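Local coordinates for sulfhydryl oxidase 1 (Homo sapiens, PDB 3LLI), which catalyses the oxidation of protein thiols to disulfides, using a bound FAD to pass the electrons on to molecular oxygen with release of hydrogen peroxide, at residues Lys13-Asp18 with Asn254-Phe259; Val51-Phe56 with Phe65-Asn70; Gln132-Asn137 with Ser184-Val189. All blocks are in the same frame, centred on the assembly; numbering follows the deposited sequence.

Contact 1: residues Lys13-Asp18 with Asn254-Phe259; sequences KIYMAD and NIILDF
A two-stranded parallel sheet pairs Ile14 and Tyr15, near the start of the modelled chain, with Ile255 and Ile256, near its end. Ile256 N gives a nearly straight hydrogen bond to Ile14 O, 2.8 Å long with an N-H...O angle of 172°. The same Ile14 O takes a CA-H...O contact from Ile255 CA at 3.4 Å. Further along, Met16 N reaches Ile256 O in a weak bond of 3.3 Å.

On one face, Ile256 lies beside the Tyr15 ring. Ile256 CD1 comes obliquely to Tyr15 CE1 at 3.5 Å and also presses on Lys13 CB and CG, tighter than usual carbon contact. The side chain of Lys13 crosses that of Ile256 at about a right angle. It bends at chi2 (-63°) and then runs extended toward Asn254. Lys13 NZ lies 3.0 Å from Asn254 OD1, a doubtful hydrogen bond because that oxygen is modelled too close to the lysine chain. Asn254 ND2 turns to His249 O and Ser12 O. With an alanine at Lys13, Asn254 OD1 would probably lose its possible NZ donor and Ile256 CD1 its cover from CG, keeping the Tyr15 ring and CB beside it.

The sheet ties the two ends of a mostly helical, FAD-binding domain together. Its other face carries Ile14 and Ile255, which both pack on Phe128 of helix 118-134. The side chain of Ile14 is about 7 Å from the bound FAD.

Tyr15 is the N-cap residue of helix 16-30. In the first turn of that helix, Met16 CG stands anti to the backbone N (chi1 -169°), and bends at chi2 and chi3 bring CE against two side chains. Met16 CE meets Leu257 CD2 at 3.5 Å and Ile255 CG2 at 3.7 Å.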
loop_
_atom_site.group_PDB
_atom_site.type_symbol
_atom_site.label_atom_id
_atom_site.label_comp_id
_atom_site.label_asym_id
_atom_site.label_seq_id
_atom_site.Cartn_x
_atom_site.Cartn_y
_atom_site.Cartn_z
ATOM N N LYS A 13 11.861 3.242 10.594
ATOM C CA LYS A 13 12.344 3.374 9.232
ATOM C C LYS A 13 11.660 2.478 8.204
ATOM O O LYS A 13 11.248 1.355 8.505
ATOM C CB LYS A 13 13.858 3.117 9.196
ATOM C CG LYS A 13 14.689 4.227 9.819
ATOM C CD LYS A 13 14.495 5.521 9.042
ATOM C CE LYS A 13 15.201 6.699 9.693
ATOM N NZ LYS A 13 14.929 7.978 8.963
ATOM N N ILE A 14 11.548 3.007 6.988
ATOM C CA ILE A 14 10.961 2.298 5.865
ATOM C C ILE A 14 12.095 1.956 4.898
ATOM O O ILE A 14 12.887 2.826 4.530
ATOM C CB ILE A 14 9.922 3.167 5.129
ATOM C CG1 ILE A 14 8.713 3.418 6.036
ATOM C CG2 ILE A 14 9.497 2.479 3.838
ATOM C CD1 ILE A 14 7.533 4.058 5.330
ATOM N N TYR A 15 12.175 0.694 4.490
ATOM C CA TYR A 15 13.225 0.262 3.579
ATOM C C TYR A 15 12.745 0.146 2.141
ATOM O O TYR A 15 11.813 -0.600 1.842
ATOM C CB TYR A 15 13.797 -1.070 4.048
ATOM C CG TYR A 15 14.418 -0.973 5.420
ATOM C CD1 TYR A 15 15.745 -0.562 5.580
ATOM C CD2 TYR A 15 13.662 -1.216 6.565
ATOM C CE1 TYR A 15 16.299 -0.390 6.848
ATOM C CE2 TYR A 15 14.205 -1.046 7.840
ATOM C CZ TYR A 15 15.522 -0.633 7.973
ATOM O OH TYR A 15 16.052 -0.446 9.230
ATOM N N MET A 16 13.400 0.888 1.254
ATOM C CA MET A 16 13.061 0.886 -0.159
ATOM C C MET A 16 12.950 -0.542 -0.691
ATOM O O MET A 16 12.206 -0.800 -1.633
ATOM C CB MET A 16 14.122 1.662 -0.946
ATOM C CG MET A 16 13.736 1.953 -2.393
ATOM S SD MET A 16 12.171 2.833 -2.504
ATOM C CE MET A 16 12.691 4.552 -2.416
ATOM N N ALA A 17 13.684 -1.467 -0.081
ATOM C CA ALA A 17 13.658 -2.867 -0.492
ATOM C C ALA A 17 12.278 -3.498 -0.280
ATOM O O ALA A 17 11.880 -4.404 -1.022
ATOM C CB ALA A 17 14.696 -3.656 0.281
ATOM N N ASP A 18 11.568 -3.037 0.747
ATOM C CA ASP A 18 10.237 -3.558 1.050
ATOM C C ASP A 18 9.245 -3.036 0.013
ATOM O O ASP A 18 8.498 -3.805 -0.585
ATOM C CB ASP A 18 9.807 -3.140 2.463
ATOM C CG ASP A 18 10.705 -3.730 3.549
ATOM O OD1 ASP A 18 10.807 -4.975 3.642
ATOM O OD2 ASP A 18 11.313 -2.952 4.318
ATOM N N ASN A 254 12.065 9.630 5.097
ATOM C CA ASN A 254 12.228 8.566 6.081
ATOM C C ASN A 254 12.562 7.237 5.411
ATOM O O ASN A 254 12.730 6.219 6.086
ATOM C CB ASN A 254 10.969 8.423 6.950
ATOM C CG ASN A 254 11.074 7.266 7.944
ATOM O OD1 ASN A 254 12.105 7.084 8.600
ATOM N ND2 ASN A 254 10.005 6.482 8.059
ATOM N N ILE A 255 12.678 7.247 4.085
ATOM C CA ILE A 255 12.994 6.018 3.359
ATOM C C ILE A 255 14.492 5.747 3.297
ATOM O O ILE A 255 15.276 6.589 2.855
ATOM C CB ILE A 255 12.467 6.042 1.901
ATOM C CG1 ILE A 255 10.963 6.312 1.876
ATOM C CG2 ILE A 255 12.735 4.700 1.237
ATOM C CD1 ILE A 255 10.380 6.364 0.477
ATOM N N ILE A 256 14.886 4.562 3.738
ATOM C CA ILE A 256 16.280 4.173 3.708
ATOM C C ILE A 256 16.531 3.535 2.350
ATOM O O ILE A 256 16.232 2.357 2.142
ATOM C CB ILE A 256 16.590 3.177 4.841
ATOM C CG1 ILE A 256 16.466 3.897 6.186
ATOM C CG2 ILE A 256 17.980 2.580 4.664
ATOM C CD1 ILE A 256 16.767 3.030 7.385
ATOM N N LEU A 257 17.058 4.330 1.422
ATOM C CA LEU A 257 17.342 3.855 0.071
ATOM C C LEU A 257 18.223 2.621 0.095
ATOM O O LEU A 257 19.154 2.519 0.889
ATOM C CB LEU A 257 18.016 4.949 -0.754
ATOM C CG LEU A 257 17.160 6.193 -0.982
ATOM C CD1 LEU A 257 17.973 7.254 -1.718
ATOM C CD2 LEU A 257 15.920 5.817 -1.777
ATOM N N ASP A 258 17.916 1.678 -0.783
ATOM C CA ASP A 258 18.680 0.446 -0.847
ATOM C C ASP A 258 19.880 0.647 -1.757
ATOM O O ASP A 258 19.820 0.372 -2.956
ATOM C CB ASP A 258 17.799 -0.689 -1.371
ATOM C CG ASP A 258 18.349 -2.049 -1.023
ATOM O OD1 ASP A 258 18.574 -2.299 0.182
ATOM O OD2 ASP A 258 18.553 -2.866 -1.947
ATOM N N PHE A 259 20.968 1.143 -1.174
ATOM C CA PHE A 259 22.195 1.392 -1.919
ATOM C C PHE A 259 23.058 0.136 -1.938
ATOM O O PHE A 259 22.662 -0.861 -1.295
ATOM C CB PHE A 259 22.962 2.553 -1.286
#

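Contact 2: residues Val51-Phe56 with Phe65-Asn70; sequences VLAKYF and FLHSVN
The His67 imidazole has the methyl group of Ala53 over one face. Ala53 CB stands 4.2 Å from the centroid of the His67 ring, directly on the ring normal, a CH-pi contact. Ala53 O also comes close to the ring, 3.0 Å from His67 CE1. It lies near His67 NE2 as well, but the angle is too poor for a hydrogen bond. The polar partner of the imidazole is in its own helix, where ND1 bonds to Gln63 O. That bond probably helps to fix the rotation of the ring. The Phe56 ring is met obliquely by Leu66 CD1, and Leu66 CD1 also touches Phe56 CB at 3.6 Å. Their side chains cross at about a right angle.

The contact is a near-antiparallel pairing of consecutive helices, 39-55 and 60-75. Their short segments here run at 148° to each other, with axes 8.4 Å apart. Ala53 and Leu66 are the closest backbone pair. The small alanine probably helps to allow this approach, and Leu66 CB comes to 3.7 Å from Ala53 CA. Leu66 CG lies anti to its carbonyl carbon (chi1 -71°), and the branches then divide the work. Leu66 CD1 goes to Phe56, while Leu66 CD2 packs on Leu52 CB at 4.2 Å. One turn on from Leu66, Asn70 CB closes on Ala53 CB at 4.0 Å.

Phe56 is the first residue to leave the helical path of 39-55. Its side chain also packs on Leu19 and Leu23 of helix 16-30 and Leu125 of helix 118-134. Leu52 also rests on Leu23.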
loop_
_atom_site.group_PDB
_atom_site.type_symbol
_atom_site.label_atom_id
_atom_site.label_comp_id
_atom_site.label_asym_id
_atom_site.label_seq_id
_atom_site.Cartn_x
_atom_site.Cartn_y
_atom_site.Cartn_z
ATOM N N VAL A 51 -2.321 4.893 -9.944
ATOM C CA VAL A 51 -2.038 5.445 -8.619
ATOM C C VAL A 51 -0.567 5.240 -8.255
ATOM O O VAL A 51 0.067 6.120 -7.667
ATOM C CB VAL A 51 -2.937 4.798 -7.539
ATOM C CG1 VAL A 51 -2.353 5.022 -6.164
ATOM C CG2 VAL A 51 -4.333 5.397 -7.618
ATOM N N LEU A 52 -0.029 4.075 -8.599
ATOM C CA LEU A 52 1.365 3.773 -8.317
ATOM C C LEU A 52 2.258 4.770 -9.034
ATOM O O LEU A 52 3.096 5.419 -8.407
ATOM C CB LEU A 52 1.731 2.363 -8.792
ATOM C CG LEU A 52 1.102 1.172 -8.072
ATOM C CD1 LEU A 52 1.575 -0.113 -8.731
ATOM C CD2 LEU A 52 1.493 1.192 -6.606
ATOM N N ALA A 53 2.063 4.882 -10.348
ATOM C CA ALA A 53 2.852 5.774 -11.194
ATOM C C ALA A 53 2.922 7.190 -10.648
ATOM O O ALA A 53 3.975 7.832 -10.692
ATOM C CB ALA A 53 2.277 5.804 -12.609
ATOM N N LYS A 54 1.802 7.672 -10.127
ATOM C CA LYS A 54 1.753 9.021 -9.605
ATOM C C LYS A 54 2.205 9.211 -8.161
ATOM O O LYS A 54 2.869 10.208 -7.846
ATOM C CB LYS A 54 0.341 9.585 -9.744
ATOM C CG LYS A 54 0.252 11.011 -9.267
ATOM C CD LYS A 54 -1.154 11.553 -9.328
ATOM C CE LYS A 54 -1.143 13.041 -8.995
ATOM N NZ LYS A 54 -2.514 13.602 -8.912
ATOM N N TYR A 55 1.875 8.262 -7.290
ATOM C CA TYR A 55 2.210 8.405 -5.880
ATOM C C TYR A 55 3.274 7.492 -5.296
ATOM O O TYR A 55 3.744 7.730 -4.178
ATOM C CB TYR A 55 0.933 8.285 -5.050
ATOM C CG TYR A 55 -0.075 9.353 -5.376
ATOM C CD1 TYR A 55 0.178 10.693 -5.068
ATOM C CD2 TYR A 55 -1.280 9.036 -5.996
ATOM C CE1 TYR A 55 -0.752 11.690 -5.368
ATOM C CE2 TYR A 55 -2.218 10.024 -6.302
ATOM C CZ TYR A 55 -1.946 11.347 -5.981
ATOM O OH TYR A 55 -2.876 12.322 -6.249
ATOM N N PHE A 56 3.652 6.440 -6.008
ATOM C CA PHE A 56 4.678 5.579 -5.455
ATOM C C PHE A 56 5.922 6.469 -5.258
ATOM O O PHE A 56 6.281 7.242 -6.150
ATOM C CB PHE A 56 4.999 4.430 -6.405
ATOM C CG PHE A 56 6.028 3.485 -5.858
ATOM C CD1 PHE A 56 5.679 2.535 -4.899
ATOM C CD2 PHE A 56 7.361 3.578 -6.264
ATOM C CE1 PHE A 56 6.636 1.690 -4.348
ATOM C CE2 PHE A 56 8.330 2.740 -5.723
ATOM C CZ PHE A 56 7.973 1.789 -4.759
ATOM N N PHE A 65 9.623 3.338 -14.964
ATOM C CA PHE A 65 9.034 2.029 -15.218
ATOM C C PHE A 65 7.525 2.075 -15.009
ATOM O O PHE A 65 6.753 1.639 -15.874
ATOM C CB PHE A 65 9.660 0.993 -14.275
ATOM C CG PHE A 65 8.982 -0.348 -14.303
ATOM C CD1 PHE A 65 9.034 -1.148 -15.439
ATOM C CD2 PHE A 65 8.269 -0.800 -13.198
ATOM C CE1 PHE A 65 8.383 -2.381 -15.479
ATOM C CE2 PHE A 65 7.613 -2.035 -13.225
ATOM C CZ PHE A 65 7.669 -2.826 -14.368
ATOM N N LEU A 66 7.112 2.615 -13.862
ATOM C CA LEU A 66 5.698 2.715 -13.530
ATOM C C LEU A 66 4.948 3.522 -14.576
ATOM O O LEU A 66 3.873 3.116 -15.019
ATOM C CB LEU A 66 5.506 3.347 -12.143
ATOM C CG LEU A 66 5.939 2.423 -11.000
ATOM C CD1 LEU A 66 5.813 3.108 -9.654
ATOM C CD2 LEU A 66 5.081 1.174 -11.044
ATOM N N HIS A 67 5.513 4.655 -14.986
ATOM C CA HIS A 67 4.846 5.467 -15.988
ATOM C C HIS A 67 4.747 4.733 -17.316
ATOM O O HIS A 67 3.715 4.784 -17.980
ATOM C CB HIS A 67 5.557 6.806 -16.178
ATOM C CG HIS A 67 5.300 7.780 -15.072
ATOM N ND1 HIS A 67 5.974 7.734 -13.868
ATOM C CD2 HIS A 67 4.415 8.801 -14.971
ATOM C CE1 HIS A 67 5.514 8.687 -13.074
ATOM N NE2 HIS A 67 4.568 9.349 -13.719
ATOM N N SER A 68 5.807 4.034 -17.696
ATOM C CA SER A 68 5.768 3.311 -18.954
ATOM C C SER A 68 4.671 2.239 -18.913
ATOM O O SER A 68 3.820 2.193 -19.805
ATOM C CB SER A 68 7.128 2.664 -19.255
ATOM O OG SER A 68 7.104 2.002 -20.511
ATOM N N VAL A 69 4.694 1.388 -17.884
ATOM C CA VAL A 69 3.690 0.330 -17.750
ATOM C C VAL A 69 2.297 0.945 -17.710
ATOM O O VAL A 69 1.358 0.418 -18.315
ATOM C CB VAL A 69 3.886 -0.513 -16.472
ATOM C CG1 VAL A 69 2.748 -1.521 -16.333
ATOM C CG2 VAL A 69 5.208 -1.248 -16.529
ATOM N N ASN A 70 2.177 2.068 -17.006
ATOM C CA ASN A 70 0.902 2.759 -16.889
ATOM C C ASN A 70 0.421 3.264 -18.253
ATOM O O ASN A 70 -0.779 3.248 -18.525
ATOM C CB ASN A 70 1.026 3.918 -15.904
ATOM C CG ASN A 70 -0.283 4.673 -15.714
ATOM O OD1 ASN A 70 -1.330 4.080 -15.448
ATOM N ND2 ASN A 70 -0.223 5.988 -15.831
#

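Contact 3: residues Gln132-Asn137 with Ser184-Val189; sequences QAARQN and SPNAAV
This is a small apolar contact between residues late in helix 118-134 and the first turns of helix 185-203. Both segments belong to the Erv1/Alr family region, and the side chain of Val189 is about 8 Å from the bound FAD. Ala134 carries the contact. Its CB points into the other segment and touches three side chains spread over little more than one turn. Pro185 CB and Val189 CG2 each lie 3.7 Å from Ala134 CB. Asn186 OD1 also comes to within van der Waals range of this methyl. Val189 CG1 is anti to the backbone N (chi1 169°), and it is the other branch, CG2, that reaches the alanine. Pro185 CB also packs against Ala133 O at 3.7 Å.

The start of helix 185-203 is well defined. Ser184 is its N-cap, and Ser184 OG accepts a bond from Ala187 N at 3.2 Å. Pro185 follows in the first turn, where its missing N-H costs no helical bond. Helix 239-249 lies alongside. Its Leu243 packs on Asn186 and Val189, and its Leu246 on Val189.

The Ala134 methyl offers nothing polar to Asn186 OD1, which instead accepts from Lys247 NZ. Lys247 also bonds to Ala134 O, so it probably provides a polar link between the two segments, though this second bond is weak.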
loop_
_atom_site.group_PDB
_atom_site.type_symbol
_atom_site.label_atom_id
_atom_site.label_comp_id
_atom_site.label_asym_id
_atom_site.label_seq_id
_atom_site.Cartn_x
_atom_site.Cartn_y
_atom_site.Cartn_z
ATOM N N GLN A 132 1.421 10.068 0.571
ATOM C CA GLN A 132 1.949 10.742 -0.611
ATOM C C GLN A 132 0.895 11.639 -1.252
ATOM O O GLN A 132 1.193 12.760 -1.670
ATOM C CB GLN A 132 2.398 9.715 -1.645
ATOM C CG GLN A 132 3.768 9.128 -1.392
ATOM C CD GLN A 132 4.862 10.119 -1.718
ATOM O OE1 GLN A 132 5.103 11.065 -0.963
ATOM N NE2 GLN A 132 5.520 9.920 -2.860
ATOM N N ALA A 133 -0.333 11.139 -1.322
ATOM C CA ALA A 133 -1.434 11.873 -1.932
ATOM C C ALA A 133 -1.953 12.975 -1.023
ATOM O O ALA A 133 -2.743 13.822 -1.453
ATOM C CB ALA A 133 -2.568 10.921 -2.272
ATOM N N ALA A 134 -1.533 12.947 0.238
ATOM C CA ALA A 134 -1.967 13.965 1.192
ATOM C C ALA A 134 -0.823 14.930 1.476
ATOM O O ALA A 134 -0.980 15.877 2.241
ATOM C CB ALA A 134 -2.445 13.311 2.491
ATOM N N ARG A 135 0.330 14.669 0.862
ATOM C CA ARG A 135 1.512 15.515 1.018
ATOM C C ARG A 135 1.854 16.185 -0.297
ATOM O O ARG A 135 2.969 16.674 -0.492
ATOM C CB ARG A 135 2.716 14.710 1.508
ATOM C CG ARG A 135 2.738 14.511 3.005
ATOM C CD ARG A 135 4.050 13.915 3.419
ATOM N NE ARG A 135 4.261 12.650 2.734
ATOM C CZ ARG A 135 5.437 12.236 2.283
ATOM N NH1 ARG A 135 6.514 12.998 2.445
ATOM N NH2 ARG A 135 5.534 11.059 1.677
ATOM N N GLN A 136 0.885 16.177 -1.205
ATOM C CA GLN A 136 1.045 16.811 -2.499
ATOM C C GLN A 136 -0.097 17.802 -2.612
ATOM O O GLN A 136 -1.229 17.512 -2.207
ATOM C CB GLN A 136 0.972 15.784 -3.638
ATOM C CG GLN A 136 2.047 14.705 -3.576
ATOM C CD GLN A 136 2.242 13.988 -4.903
ATOM O OE1 GLN A 136 1.311 13.866 -5.702
ATOM N NE2 GLN A 136 3.458 13.499 -5.140
ATOM N N ASN A 137 0.204 18.982 -3.139
ATOM C CA ASN A 137 -0.813 20.007 -3.290
ATOM C C ASN A 137 -1.981 19.479 -4.117
ATOM O O ASN A 137 -1.802 19.028 -5.248
ATOM C CB ASN A 137 -0.225 21.247 -3.962
ATOM C CG ASN A 137 -0.455 22.503 -3.155
ATOM O OD1 ASN A 137 -1.532 22.698 -2.594
ATOM N ND2 ASN A 137 0.556 23.371 -3.095
ATOM N N SER A 184 -11.502 13.542 2.131
ATOM C CA SER A 184 -10.270 14.305 1.954
ATOM C C SER A 184 -9.043 13.406 2.087
ATOM O O SER A 184 -9.098 12.348 2.717
ATOM C CB SER A 184 -10.175 15.430 2.993
ATOM O OG SER A 184 -9.974 14.914 4.303
ATOM N N PRO A 185 -7.916 13.820 1.490
ATOM C CA PRO A 185 -6.673 13.044 1.551
ATOM C C PRO A 185 -6.280 12.664 2.982
ATOM O O PRO A 185 -6.035 11.489 3.260
ATOM C CB PRO A 185 -5.662 13.970 0.887
ATOM C CG PRO A 185 -6.492 14.633 -0.173
ATOM C CD PRO A 185 -7.771 14.967 0.573
ATOM N N ASN A 186 -6.217 13.647 3.885
ATOM C CA ASN A 186 -5.854 13.356 5.273
ATOM C C ASN A 186 -6.890 12.412 5.873
ATOM O O ASN A 186 -6.552 11.529 6.649
ATOM C CB ASN A 186 -5.804 14.617 6.147
ATOM C CG ASN A 186 -4.787 15.634 5.668
ATOM O OD1 ASN A 186 -3.634 15.305 5.363
ATOM N ND2 ASN A 186 -5.208 16.891 5.620
ATOM N N ALA A 187 -8.156 12.620 5.530
ATOM C CA ALA A 187 -9.213 11.764 6.046
ATOM C C ALA A 187 -8.942 10.321 5.593
ATOM O O ALA A 187 -9.177 9.377 6.346
ATOM C CB ALA A 187 -10.573 12.239 5.538
ATOM N N ALA A 188 -8.426 10.162 4.374
ATOM C CA ALA A 188 -8.135 8.835 3.831
ATOM C C ALA A 188 -6.942 8.254 4.565
ATOM O O ALA A 188 -6.919 7.072 4.880
ATOM C CB ALA A 188 -7.852 8.917 2.351
ATOM N N VAL A 189 -5.946 9.091 4.834
ATOM C CA VAL A 189 -4.762 8.649 5.567
ATOM C C VAL A 189 -5.203 8.075 6.916
ATOM O O VAL A 189 -4.737 7.012 7.335
ATOM C CB VAL A 189 -3.784 9.824 5.828
ATOM C CG1 VAL A 189 -2.696 9.400 6.817
ATOM C CG2 VAL A 189 -3.142 10.267 4.512
#

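How the contacts relate
Contact 2 is the most buried of the three, while contacts 1 and 3 are only partly buried. Contact 1 alone is built on backbone strand pairing, and its segments are 236 residues apart at their closest ends. Contacts 2 and 3 pack helix on helix through an alanine and have no direct hydrogen bonds across them. Contact 1 closes a long loop of chain within which the other two follow in series. Helix 118-134 serves all three: Phe128 meets contact 1, Leu125 meets Phe56, and its later residues form part of contact 3. Contacts 2 and 3 touch directly, through a probable hydrogen bond from Gln132 NE2 to Tyr55 O. Contact 1 touches neither.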